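Francisella virulence factor (Francisella novicida, PDB 5EVF) is of unknown biochemical function but is named as a virulence factor, and it folds as one helix packed on a mixed beta-sheet. Local coordinates at residues K58-N63 with I79-L84; V26-L31 with E66-A71; K54-L59 with S94-R99. All coordinates share one frame; numbering follows the deposited sequence.

Contact 1: residues K58-N63 with I79-L84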
loop_
_atom_site.group_PDB
_atom_site.type_symbol
_atom_site.label_atom_id
_atom_site.label_comp_id
_atom_site.label_asym_id
_atom_site.label_seq_id
_atom_site.Cartn_x
_atom_site.Cartn_y
_atom_site.Cartn_z
ATOM N N LYS A 58 9.823 -9.586 -0.651
ATOM C CA LYS A 58 8.580 -10.320 -0.442
ATOM C C LYS A 58 7.648 -9.574 0.493
ATOM O O LYS A 58 6.429 -9.579 0.283
ATOM C CB LYS A 58 8.862 -11.713 0.117
ATOM C CG LYS A 58 9.476 -12.660 -0.887
ATOM C CD LYS A 58 9.833 -13.989 -0.242
ATOM C CE LYS A 58 8.614 -14.861 -0.028
ATOM N NZ LYS A 58 9.046 -16.263 0.264
ATOM N N LEU A 59 8.195 -8.934 1.529
ATOM C CA LEU A 59 7.356 -8.146 2.430
ATOM C C LEU A 59 6.780 -6.933 1.718
ATOM O O LEU A 59 5.613 -6.591 1.909
ATOM C CB LEU A 59 8.148 -7.715 3.663
ATOM C CG LEU A 59 8.486 -8.846 4.642
ATOM C CD1 LEU A 59 9.421 -8.380 5.741
ATOM C CD2 LEU A 59 7.197 -9.424 5.241
ATOM N N CYS A 60 7.589 -6.252 0.911
ATOM C CA CYS A 60 7.052 -5.155 0.112
ATOM C C CYS A 60 5.959 -5.661 -0.824
ATOM O O CYS A 60 4.884 -5.060 -0.935
ATOM C CB CYS A 60 8.198 -4.498 -0.660
ATOM S SG CYS A 60 7.706 -3.127 -1.713
ATOM N N ASP A 61 6.187 -6.804 -1.467
ATOM C CA ASP A 61 5.159 -7.324 -2.365
ATOM C C ASP A 61 3.890 -7.708 -1.607
ATOM O O ASP A 61 2.774 -7.482 -2.096
ATOM C CB ASP A 61 5.691 -8.526 -3.135
ATOM C CG ASP A 61 4.836 -8.834 -4.346
ATOM O OD1 ASP A 61 4.819 -7.993 -5.277
ATOM O OD2 ASP A 61 4.156 -9.883 -4.351
ATOM N N LYS A 62 4.045 -8.305 -0.426
ATOM C CA LYS A 62 2.899 -8.644 0.410
ATOM C C LYS A 62 2.097 -7.392 0.735
ATOM O O LYS A 62 0.865 -7.379 0.627
ATOM C CB LYS A 62 3.396 -9.311 1.695
ATOM C CG LYS A 62 2.313 -9.727 2.690
ATOM C CD LYS A 62 2.025 -11.217 2.620
ATOM C CE LYS A 62 0.772 -11.585 3.410
ATOM N NZ LYS A 62 0.910 -11.374 4.890
ATOM N N ASN A 63 2.791 -6.327 1.144
ATOM C CA ASN A 63 2.119 -5.051 1.385
ATOM C C ASN A 63 1.420 -4.545 0.130
ATOM O O ASN A 63 0.299 -4.012 0.194
ATOM C CB ASN A 63 3.118 -4.003 1.883
ATOM C CG ASN A 63 3.559 -4.246 3.302
ATOM O OD1 ASN A 63 2.818 -4.840 4.078
ATOM N ND2 ASN A 63 4.713 -3.691 3.688
ATOM N N ILE A 79 -2.756 3.191 -8.452
ATOM C CA ILE A 79 -2.083 3.542 -7.205
ATOM C C ILE A 79 -0.621 3.804 -7.513
ATOM O O ILE A 79 -0.040 3.182 -8.404
ATOM C CB ILE A 79 -2.191 2.469 -6.105
ATOM C CG1 ILE A 79 -1.579 1.146 -6.562
ATOM C CG2 ILE A 79 -3.629 2.285 -5.688
ATOM C CD1 ILE A 79 -1.502 0.143 -5.407
ATOM N N LYS A 80 -0.034 4.737 -6.762
ATOM C CA LYS A 80 1.395 5.015 -6.794
ATOM C C LYS A 80 1.902 4.760 -5.385
ATOM O O LYS A 80 1.379 5.348 -4.435
ATOM C CB LYS A 80 1.674 6.458 -7.226
ATOM C CG LYS A 80 1.033 6.848 -8.562
ATOM C CD LYS A 80 1.427 8.277 -8.967
ATOM C CE LYS A 80 0.585 8.777 -10.144
ATOM N NZ LYS A 80 0.789 10.244 -10.396
ATOM N N TYR A 81 2.896 3.880 -5.238
ATOM C CA TYR A 81 3.243 3.406 -3.909
ATOM C C TYR A 81 4.752 3.402 -3.678
ATOM O O TYR A 81 5.567 3.474 -4.612
ATOM C CB TYR A 81 2.693 1.988 -3.684
ATOM C CG TYR A 81 3.560 0.977 -4.378
ATOM C CD1 TYR A 81 3.492 0.804 -5.759
ATOM C CD2 TYR A 81 4.510 0.244 -3.669
ATOM C CE1 TYR A 81 4.325 -0.103 -6.414
ATOM C CE2 TYR A 81 5.349 -0.653 -4.324
ATOM C CZ TYR A 81 5.253 -0.815 -5.688
ATOM O OH TYR A 81 6.079 -1.709 -6.332
ATOM N N ILE A 82 5.105 3.291 -2.397
ATOM C CA ILE A 82 6.493 3.119 -1.971
ATOM C C ILE A 82 6.496 2.254 -0.716
ATOM O O ILE A 82 5.615 2.376 0.134
ATOM C CB ILE A 82 7.174 4.484 -1.739
ATOM C CG1 ILE A 82 8.651 4.299 -1.365
ATOM C CG2 ILE A 82 6.433 5.278 -0.648
ATOM C CD1 ILE A 82 9.433 5.597 -1.381
ATOM N N CYS A 83 7.461 1.345 -0.620
ATOM C CA CYS A 83 7.657 0.570 0.596
ATOM C C CYS A 83 8.641 1.279 1.515
ATOM O O CYS A 83 9.629 1.862 1.050
ATOM C CB CYS A 83 8.162 -0.829 0.244
ATOM S SG CYS A 83 6.821 -1.815 -0.450
ATOM N N LEU A 84 8.377 1.202 2.826
ATOM C CA LEU A 84 9.057 2.001 3.832
ATOM C C LEU A 84 9.508 1.111 4.988
ATOM O O LEU A 84 8.848 0.126 5.326
ATOM C CB LEU A 84 8.132 3.118 4.361
ATOM C CG LEU A 84 7.622 4.081 3.282
ATOM C CD1 LEU A 84 6.439 4.892 3.796
ATOM C CD2 LEU A 84 8.739 4.999 2.812
#
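Cys-60 and Cys-83 join in a disulfide that fastens a helix to the sheet it packs on, in a fold where helix 56-73 lies against one face of a mixed five-stranded sheet. Because the strand 78-84 runs back against the direction of the helix, the bond links an early helical turn to the penultimate residue of the strand, closing most of the helix-turn-strand unit covalently. Most of the surface buried between 58-63 and 79-84 belongs to the two cysteines.

Each side chain leaves its backbone directed at the other segment, yet the two sulfurs arrive by different torsions. On the helix, SG of Cys-60 is trans to the backbone N (chi1 180°), extending straight out toward the sheet; on the strand, SG of Cys-83 is turned back beside its own backbone N (chi1 -74°). The resulting C-S-S-C torsion of 85° lies close to the 90° at which repulsion between sulfur lone pairs is least, so the bridge appears relaxed. The two CA atoms, of Cys-60 and Cys-83, are 5.8 Å apart.

Two residues earlier in the strand, Tyr-81 turns its ring into the same gap between helix and sheet, where Leu-64 of the helix and Leu-98 of the adjoining strand also touch it. One turn along from the disulfide, Asn-63 also bonds to the sheet through its amide: OD1 to Thr-48 OG1 and ND2 to Val-96 O. The bridge meets the aromatic ring at its rim, with Cys-60 SG lying near the ring plane, 4.3 Å from Tyr-81 CE2.

Contact 2: residues V26-L31 with E66-A71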
loop_
_atom_site.group_PDB
_atom_site.type_symbol
_atom_site.label_atom_id
_atom_site.label_comp_id
_atom_site.label_asym_id
_atom_site.label_seq_id
_atom_site.Cartn_x
_atom_site.Cartn_y
_atom_site.Cartn_z
ATOM N N VAL A 26 -6.244 -2.594 -11.653
ATOM C CA VAL A 26 -5.628 -1.395 -11.092
ATOM C C VAL A 26 -4.249 -1.206 -11.704
ATOM O O VAL A 26 -3.453 -2.147 -11.767
ATOM C CB VAL A 26 -5.529 -1.510 -9.561
ATOM C CG1 VAL A 26 -4.691 -0.370 -8.999
ATOM C CG2 VAL A 26 -6.933 -1.517 -8.927
ATOM N N ARG A 27 -3.956 0.016 -12.158
ATOM C CA ARG A 27 -2.636 0.334 -12.678
ATOM C C ARG A 27 -1.746 0.737 -11.515
ATOM O O ARG A 27 -2.136 1.574 -10.695
ATOM C CB ARG A 27 -2.711 1.459 -13.708
ATOM C CG ARG A 27 -3.725 1.172 -14.812
ATOM C CD ARG A 27 -3.650 2.186 -15.950
ATOM N NE ARG A 27 -3.737 3.556 -15.466
ATOM C CZ ARG A 27 -4.861 4.256 -15.354
ATOM N NH1 ARG A 27 -6.025 3.724 -15.707
ATOM N NH2 ARG A 27 -4.818 5.503 -14.882
ATOM N N VAL A 28 -0.560 0.141 -11.447
ATOM C CA VAL A 28 0.307 0.270 -10.283
ATOM C C VAL A 28 1.616 0.897 -10.733
ATOM O O VAL A 28 2.288 0.362 -11.622
ATOM C CB VAL A 28 0.548 -1.093 -9.617
ATOM C CG1 VAL A 28 1.566 -0.970 -8.513
ATOM C CG2 VAL A 28 -0.766 -1.664 -9.100
ATOM N N TYR A 29 1.998 2.006 -10.100
ATOM C CA TYR A 29 3.216 2.707 -10.472
ATOM C C TYR A 29 4.058 3.007 -9.235
ATOM O O TYR A 29 3.544 3.110 -8.123
ATOM C CB TYR A 29 2.910 4.025 -11.175
ATOM C CG TYR A 29 1.977 3.906 -12.354
ATOM C CD1 TYR A 29 0.704 4.453 -12.305
ATOM C CD2 TYR A 29 2.364 3.250 -13.508
ATOM C CE1 TYR A 29 -0.156 4.357 -13.391
ATOM C CE2 TYR A 29 1.511 3.149 -14.592
ATOM C CZ TYR A 29 0.254 3.697 -14.521
ATOM O OH TYR A 29 -0.592 3.618 -15.617
ATOM N N ASN A 30 5.362 3.180 -9.452
ATOM C CA ASN A 30 6.238 3.610 -8.361
ATOM C C ASN A 30 6.011 5.080 -8.005
ATOM O O ASN A 30 6.007 5.952 -8.884
ATOM C CB ASN A 30 7.703 3.417 -8.743
ATOM C CG ASN A 30 8.051 1.998 -9.035
ATOM O OD1 ASN A 30 7.309 1.061 -8.701
ATOM N ND2 ASN A 30 9.223 1.809 -9.654
ATOM N N LEU A 31 5.876 5.356 -6.709
ATOM C CA LEU A 31 5.794 6.720 -6.197
ATOM C C LEU A 31 7.215 7.261 -6.122
ATOM O O LEU A 31 7.987 6.850 -5.255
ATOM C CB LEU A 31 5.147 6.744 -4.816
ATOM C CG LEU A 31 4.909 8.116 -4.180
ATOM C CD1 LEU A 31 3.837 8.897 -4.933
ATOM C CD2 LEU A 31 4.548 7.983 -2.694
ATOM N N GLU A 66 -1.940 -6.404 -0.804
ATOM C CA GLU A 66 -3.042 -5.956 0.045
ATOM C C GLU A 66 -3.457 -4.533 -0.314
ATOM O O GLU A 66 -4.651 -4.206 -0.322
ATOM C CB GLU A 66 -2.650 -6.067 1.526
ATOM C CG GLU A 66 -3.775 -5.739 2.503
ATOM C CD GLU A 66 -4.971 -6.664 2.361
ATOM O OE1 GLU A 66 -4.783 -7.829 1.962
ATOM O OE2 GLU A 66 -6.113 -6.216 2.643
ATOM N N ALA A 67 -2.491 -3.675 -0.634
ATOM C CA ALA A 67 -2.836 -2.292 -0.961
ATOM C C ALA A 67 -3.656 -2.217 -2.241
ATOM O O ALA A 67 -4.579 -1.396 -2.346
ATOM C CB ALA A 67 -1.565 -1.453 -1.075
ATOM N N ILE A 68 -3.334 -3.066 -3.223
ATOM C CA ILE A 68 -4.086 -3.069 -4.482
ATOM C C ILE A 68 -5.522 -3.479 -4.220
ATOM O O ILE A 68 -6.474 -2.837 -4.685
ATOM C CB ILE A 68 -3.417 -4.003 -5.503
ATOM C CG1 ILE A 68 -2.101 -3.405 -5.984
ATOM C CG2 ILE A 68 -4.354 -4.285 -6.685
ATOM C CD1 ILE A 68 -1.203 -4.419 -6.656
ATOM N N LYS A 69 -5.697 -4.557 -3.451
ATOM C CA LYS A 69 -7.030 -5.033 -3.120
ATOM C C LYS A 69 -7.824 -3.967 -2.377
ATOM O O LYS A 69 -8.995 -3.723 -2.688
ATOM C CB LYS A 69 -6.905 -6.309 -2.290
ATOM C CG LYS A 69 -8.205 -6.996 -1.968
ATOM C CD LYS A 69 -7.887 -8.336 -1.306
ATOM C CE LYS A 69 -9.167 -9.103 -0.982
ATOM N NZ LYS A 69 -9.875 -8.487 0.172
ATOM N N LEU A 70 -7.189 -3.285 -1.419
ATOM C CA LEU A 70 -7.931 -2.313 -0.619
ATOM C C LEU A 70 -8.261 -1.070 -1.438
ATOM O O LEU A 70 -9.384 -0.561 -1.385
ATOM C CB LEU A 70 -7.133 -1.964 0.645
ATOM C CG LEU A 70 -7.776 -1.172 1.780
ATOM C CD1 LEU A 70 -9.084 -1.796 2.258
ATOM C CD2 LEU A 70 -6.779 -1.099 2.934
ATOM N N ALA A 71 -7.310 -0.590 -2.240
ATOM C CA ALA A 71 -7.596 0.583 -3.059
ATOM C C ALA A 71 -8.710 0.298 -4.056
ATOM O O ALA A 71 -9.591 1.143 -4.269
ATOM C CB ALA A 71 -6.327 1.045 -3.771
#
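Arg-27 NH2, on strand 27-30, is gripped by two carboxylates through salt bridges to Glu-78 OE2 and Asp-105 OD2, while Val-28 and, just before the strand, Val-26 turn toward helix 56-73 and meet Ile-68. The guanidinium is also touched at its edge, in plane, by the hydroxyl of Tyr-29, although the bond from Arg-27 NE to Tyr-29 OH is weak (3.1 Å, bent to 135°). Side chains alternate along 26-29: Val-26 and Val-28 face the helix, Arg-27 and Tyr-29 do not.

On the helix side, Ile-68 reaches both valines with separate branches. Its CG1 lies beside the backbone N (chi1 -70°) and carries CD1 over to Val-28, where Ile-68 CD1 comes within 3.7 Å of Val-28 CG2; these two side chains meet nearly perpendicular to one another. The CG2 branch of Ile-68 rests more loosely on Val-26, 4.2 Å from its CB. Ile-79 of the adjacent parallel strand and Pro-23 also touch Ile-68.

Contact across the pair is therefore apolar, resting on van der Waals packing and the hydrophobic effect, and places few directional demands on the helix; the two salt bridges of Arg-27 lie apart from it.

Contact 3: residues K54-L59 with S94-R99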
loop_
_atom_site.group_PDB
_atom_site.type_symbol
_atom_site.label_atom_id
_atom_site.label_comp_id
_atom_site.label_asym_id
_atom_site.label_seq_id
_atom_site.Cartn_x
_atom_site.Cartn_y
_atom_site.Cartn_z
ATOM N N LYS A 54 13.669 -12.689 5.871
ATOM C CA LYS A 54 14.890 -12.052 5.416
ATOM C C LYS A 54 14.756 -11.471 4.020
ATOM O O LYS A 54 15.614 -10.682 3.608
ATOM C CB LYS A 54 16.058 -13.051 5.439
ATOM C CG LYS A 54 16.180 -13.877 6.716
ATOM C CD LYS A 54 16.967 -15.161 6.447
ATOM C CE LYS A 54 16.437 -16.344 7.247
ATOM N NZ LYS A 54 17.021 -16.425 8.617
ATOM N N ASP A 55 13.704 -11.829 3.290
ATOM C CA ASP A 55 13.477 -11.358 1.929
ATOM C C ASP A 55 12.521 -10.175 2.013
ATOM O O ASP A 55 11.301 -10.350 2.048
ATOM C CB ASP A 55 12.912 -12.476 1.060
ATOM C CG ASP A 55 12.848 -12.108 -0.407
ATOM O OD1 ASP A 55 12.767 -10.904 -0.739
ATOM O OD2 ASP A 55 12.878 -13.036 -1.239
ATOM N N PHE A 56 13.072 -8.968 2.034
ATOM C CA PHE A 56 12.224 -7.798 2.216
ATOM C C PHE A 56 11.513 -7.389 0.934
ATOM O O PHE A 56 10.516 -6.654 0.995
ATOM C CB PHE A 56 13.060 -6.656 2.806
ATOM C CG PHE A 56 13.366 -6.843 4.274
ATOM C CD1 PHE A 56 14.435 -7.628 4.693
ATOM C CD2 PHE A 56 12.553 -6.263 5.229
ATOM C CE1 PHE A 56 14.687 -7.810 6.047
ATOM C CE2 PHE A 56 12.798 -6.433 6.571
ATOM C CZ PHE A 56 13.863 -7.202 6.988
ATOM N N GLN A 57 11.965 -7.872 -0.227
ATOM C CA GLN A 57 11.162 -7.700 -1.430
ATOM C C GLN A 57 9.825 -8.414 -1.291
ATOM O O GLN A 57 8.791 -7.909 -1.747
ATOM C CB GLN A 57 11.912 -8.208 -2.661
ATOM C CG GLN A 57 11.415 -7.591 -3.972
ATOM C CD GLN A 57 12.374 -6.534 -4.525
ATOM O OE1 GLN A 57 13.566 -6.539 -4.212
ATOM N NE2 GLN A 57 11.854 -5.622 -5.340
ATOM N N LYS A 58 9.823 -9.586 -0.651
ATOM C CA LYS A 58 8.580 -10.320 -0.442
ATOM C C LYS A 58 7.648 -9.574 0.493
ATOM O O LYS A 58 6.429 -9.579 0.283
ATOM C CB LYS A 58 8.862 -11.713 0.117
ATOM C CG LYS A 58 9.476 -12.660 -0.887
ATOM C CD LYS A 58 9.833 -13.989 -0.242
ATOM C CE LYS A 58 8.614 -14.861 -0.028
ATOM N NZ LYS A 58 9.046 -16.263 0.264
ATOM N N LEU A 59 8.195 -8.934 1.529
ATOM C CA LEU A 59 7.356 -8.146 2.430
ATOM C C LEU A 59 6.780 -6.933 1.718
ATOM O O LEU A 59 5.613 -6.591 1.909
ATOM C CB LEU A 59 8.148 -7.715 3.663
ATOM C CG LEU A 59 8.486 -8.846 4.642
ATOM C CD1 LEU A 59 9.421 -8.380 5.741
ATOM C CD2 LEU A 59 7.197 -9.424 5.241
ATOM N N SER A 94 9.788 -5.389 14.198
ATOM C CA SER A 94 9.682 -4.298 13.247
ATOM C C SER A 94 8.554 -4.558 12.255
ATOM O O SER A 94 8.065 -5.681 12.103
ATOM C CB SER A 94 11.000 -4.111 12.495
ATOM O OG SER A 94 12.017 -3.672 13.381
ATOM N N SER A 95 8.155 -3.496 11.569
ATOM C CA SER A 95 7.184 -3.587 10.490
ATOM C C SER A 95 7.743 -2.951 9.232
ATOM O O SER A 95 8.413 -1.916 9.287
ATOM C CB SER A 95 5.869 -2.899 10.863
ATOM O OG SER A 95 5.153 -3.681 11.799
ATOM N N VAL A 96 7.444 -3.572 8.101
ATOM C CA VAL A 96 7.646 -2.983 6.787
ATOM C C VAL A 96 6.312 -2.404 6.362
ATOM O O VAL A 96 5.277 -3.061 6.506
ATOM C CB VAL A 96 8.137 -4.031 5.777
ATOM C CG1 VAL A 96 8.171 -3.440 4.379
ATOM C CG2 VAL A 96 9.508 -4.537 6.184
ATOM N N GLN A 97 6.320 -1.165 5.883
ATOM C CA GLN A 97 5.081 -0.476 5.584
ATOM C C GLN A 97 5.046 -0.100 4.114
ATOM O O GLN A 97 6.050 -0.170 3.403
ATOM C CB GLN A 97 4.929 0.756 6.478
ATOM C CG GLN A 97 4.973 0.371 7.944
ATOM C CD GLN A 97 4.560 1.486 8.878
ATOM O OE1 GLN A 97 4.562 2.659 8.505
ATOM N NE2 GLN A 97 4.207 1.124 10.110
ATOM N N LEU A 98 3.858 0.260 3.655
ATOM C CA LEU A 98 3.685 0.774 2.309
ATOM C C LEU A 98 2.780 1.987 2.402
ATOM O O LEU A 98 1.788 1.964 3.138
ATOM C CB LEU A 98 3.068 -0.291 1.381
ATOM C CG LEU A 98 2.663 0.132 -0.025
ATOM C CD1 LEU A 98 2.705 -1.082 -0.929
ATOM C CD2 LEU A 98 1.261 0.709 -0.036
ATOM N N ARG A 99 3.121 3.031 1.649
ATOM C CA ARG A 99 2.273 4.208 1.472
ATOM C C ARG A 99 1.876 4.266 0.009
ATOM O O ARG A 99 2.747 4.253 -0.868
ATOM C CB ARG A 99 3.023 5.477 1.878
ATOM C CG ARG A 99 2.292 6.790 1.572
ATOM C CD ARG A 99 1.233 7.053 2.621
ATOM N NE ARG A 99 1.817 7.257 3.937
ATOM C CZ ARG A 99 2.154 8.450 4.434
ATOM N NH1 ARG A 99 1.942 9.575 3.740
ATOM N NH2 ARG A 99 2.695 8.537 5.649
#
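Phe-56 and Leu-59 close from the first turn of helix 56-73 onto one methyl of Val-96, a buried residue on the strand 95-103 at the middle of the sheet. Side-chain torsions, added to the placement of the helix, bring two residues of different shape to this one group. Val-96 directs CG1 trans to its backbone N (chi1 173°), which leaves CG2 beside that nitrogen and aimed at the helix.

Phe-56 does not start out pointing at the strand; the turn about its first torsion, with CG beside the backbone N at chi1 -75°, swings the ring across to it. The ring then presents an edge: Val-96 CG2 lies in the ring plane, 3.6 Å from Phe-56 CD2 and 3.8 Å from CE2, so this is edge packing and not a CH-pi contact over the face. Leu-59, one turn on, carries CD1 on an extended chain (chi2 173°) to 3.9 Å from the same Val-96 CG2, its side chain roughly perpendicular to the valine. Val-50 also touches Phe-56, and Tyr-85 touches Val-96.

Just before the helix, Asp-55 serves as N-cap. Its OD1 accepts from Lys-58 N at 3.2 Å and 149°, with the donor well above the carboxylate plane. A negative charge here would be expected to interact favourably with the positive end of the helix dipole as well as to occupy an end amide. The chemistry thus divides in two: a directional polar bond caps the start of the helix, whereas Phe-56 and Leu-59 meet Val-96 through aliphatic and aromatic carbon.

Overall arrangement
Following the chain from the N terminus, contact 2 opens first, at the outer strand 27-30, and closes when helix 56-73 reaches residues 66-71. Before it closes, residues 54-63 have begun contacts 1 and 3, which end later, on the strands 78-84 and 95-103; each therefore crosses contact 2. Contacts 1 and 3 start from overlapping turns, sharing Lys-58 and Leu-59, and their far segments are on neighbouring antiparallel strands; the centres of the two contacts lie about 7 Å apart. Contact 2 holds the later part of the helix over the sheet margin, about 15 Å from contact 3 between centres, and Ala-67 packing on Leu-98 joins those two. One helix is thus tied to three strands.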